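Local coordinates for malarial CLPB2 atpase/hsp101 protein (Plasmodium falciparum, PDB 4IRF) that probably acts as an ATP-driven ClpA/ClpB-family chaperone that unfolds and translocates proteins at the parasitophorous vacuole of the malaria parasite, represented here by its N-terminal cargo-binding domain, at residues G10-L13 / N14-N18. Residues are numbered along the deposited sequence; the frame is centred on the assembly and turned at random.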
loop_
_atom_site.group_PDB
_atom_site.type_symbol
_atom_site.label_atom_id
_atom_site.label_comp_id
_atom_site.label_asym_id
_atom_site.label_seq_id
_atom_site.Cartn_x
_atom_site.Cartn_y
_atom_site.Cartn_z
ATOM N N GLY A 10 -13.236 5.341 13.928
ATOM C CA GLY A 10 -12.931 4.111 13.155
ATOM C C GLY A 10 -11.527 3.434 13.277
ATOM O O GLY A 10 -10.616 4.145 13.503
ATOM N N LYS A 11 -11.379 2.129 13.140
ATOM C CA LYS A 11 -10.060 1.502 13.317
ATOM C C LYS A 11 -9.008 1.910 12.240
ATOM O O LYS A 11 -7.843 1.855 12.484
ATOM C CB LYS A 11 -10.183 -0.008 13.469
ATOM C CG LYS A 11 -9.273 -0.889 12.717
ATOM C CD LYS A 11 -8.434 -1.740 13.650
ATOM C CE LYS A 11 -9.081 -3.080 13.950
ATOM N NZ LYS A 11 -8.184 -4.088 14.605
ATOM N N TYR A 12 -9.456 2.321 11.088
ATOM C CA TYR A 12 -8.565 2.792 10.066
ATOM C C TYR A 12 -8.585 4.250 10.041
ATOM O O TYR A 12 -9.607 4.767 10.015
ATOM C CB TYR A 12 -9.044 2.314 8.724
ATOM C CG TYR A 12 -8.702 0.911 8.529
ATOM C CD1 TYR A 12 -9.274 -0.037 9.250
ATOM C CD2 TYR A 12 -7.739 0.575 7.681
ATOM C CE1 TYR A 12 -8.943 -1.331 9.090
ATOM C CE2 TYR A 12 -7.377 -0.675 7.515
ATOM C CZ TYR A 12 -8.001 -1.647 8.239
ATOM O OH TYR A 12 -7.700 -2.903 8.009
ATOM N N LEU A 13 -7.422 4.878 9.952
ATOM C CA LEU A 13 -7.398 6.302 9.755
ATOM C C LEU A 13 -7.971 6.712 8.408
ATOM O O LEU A 13 -7.972 5.982 7.488
ATOM C CB LEU A 13 -6.013 6.859 9.866
ATOM C CG LEU A 13 -5.303 6.689 11.181
ATOM C CD1 LEU A 13 -3.910 7.219 11.103
ATOM C CD2 LEU A 13 -6.057 7.350 12.275
ATOM N N ASN A 14 -8.415 7.940 8.343
ATOM C CA ASN A 14 -8.900 8.487 7.103
ATOM C C ASN A 14 -7.923 8.356 5.980
ATOM O O ASN A 14 -8.282 8.089 4.908
ATOM C CB ASN A 14 -9.148 9.939 7.208
ATOM C CG ASN A 14 -10.575 10.295 7.245
ATOM O OD1 ASN A 14 -11.283 10.438 6.200
ATOM N ND2 ASN A 14 -11.009 10.550 8.418
ATOM N N ARG A 15 -6.689 8.716 6.246
ATOM C CA ARG A 15 -5.695 8.679 5.188
ATOM C C ARG A 15 -5.461 7.277 4.695
ATOM O O ARG A 15 -5.103 7.088 3.539
ATOM C CB ARG A 15 -4.385 9.360 5.616
ATOM C CG ARG A 15 -3.737 8.831 6.905
ATOM C CD ARG A 15 -2.408 9.572 7.120
ATOM N NE ARG A 15 -1.685 9.226 8.346
ATOM C CZ ARG A 15 -1.338 10.123 9.273
ATOM N NH1 ARG A 15 -1.649 11.396 9.094
ATOM N NH2 ARG A 15 -0.671 9.753 10.362
ATOM N N THR A 16 -5.702 6.286 5.552
ATOM C CA THR A 16 -5.508 4.900 5.154
ATOM C C THR A 16 -6.657 4.494 4.229
ATOM O O THR A 16 -6.444 3.909 3.154
ATOM C CB THR A 16 -5.461 3.993 6.407
ATOM O OG1 THR A 16 -4.384 4.421 7.255
ATOM C CG2 THR A 16 -5.277 2.566 6.035
ATOM N N ILE A 17 -7.870 4.852 4.637
ATOM C CA ILE A 17 -9.074 4.570 3.844
ATOM C C ILE A 17 -8.971 5.279 2.484
ATOM O O ILE A 17 -9.314 4.706 1.464
ATOM C CB ILE A 17 -10.309 5.111 4.567
ATOM C CG1 ILE A 17 -10.581 4.328 5.850
ATOM C CG2 ILE A 17 -11.537 5.009 3.680
ATOM C CD1 ILE A 17 -10.819 2.881 5.611
ATOM N N ASN A 18 -8.495 6.524 2.479
ATOM C CA ASN A 18 -8.349 7.257 1.223
ATOM C C ASN A 18 -7.384 6.586 0.245
ATOM O O ASN A 18 -7.615 6.574 -0.966
ATOM C CB ASN A 18 -7.939 8.711 1.481
ATOM C CG ASN A 18 -9.047 9.515 2.154
ATOM O OD1 ASN A 18 -10.235 9.164 2.069
ATOM N ND2 ASN A 18 -8.666 10.611 2.816
#
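Y12 and L13 meet the first turn of helix 14-29 and offer a compact example of a helix start whose N-cap residue has no polar side chain. L13 holds the N-cap position, and its carbonyl O accepts the first bond of the helix. I17 N reaches L13 O at 3.1 Å in a nearly straight bond (168° at the hydrogen), whereas the bond from T16 N is weak, bent to 130°.

The residue before the cap adds apolar contacts. With CG beside its own backbone N (chi1 -77°), the Y12 ring lies alongside the first turn; T16 CG2 comes to the ring edge near its plane, 3.6 Å from Y12 CD2, while I17 CD1 packs 3.6 Å from Y12 CB. The threonine owes this to its rotamer, which sets CG2 anti to the backbone N, facing Y12, and directs OG1 to the carbonyl O of V112. L13 and R15 lie side by side, pointing the same way, with L13 CD1 4.1 Å from R15 NE. The arginine chain is extended from CG to NE, and its NH2 forms a salt bridge with D113.

Y12 OH is hydrogen-bonded to E101 OE2 on helix 91-106. The chemistry thus divides: methyl and ring contacts pack the lead-in against the first turn, while the polar ends tie this helix start of the Clp N-terminal domain to the loop at V112-D113 and to helix 91-106.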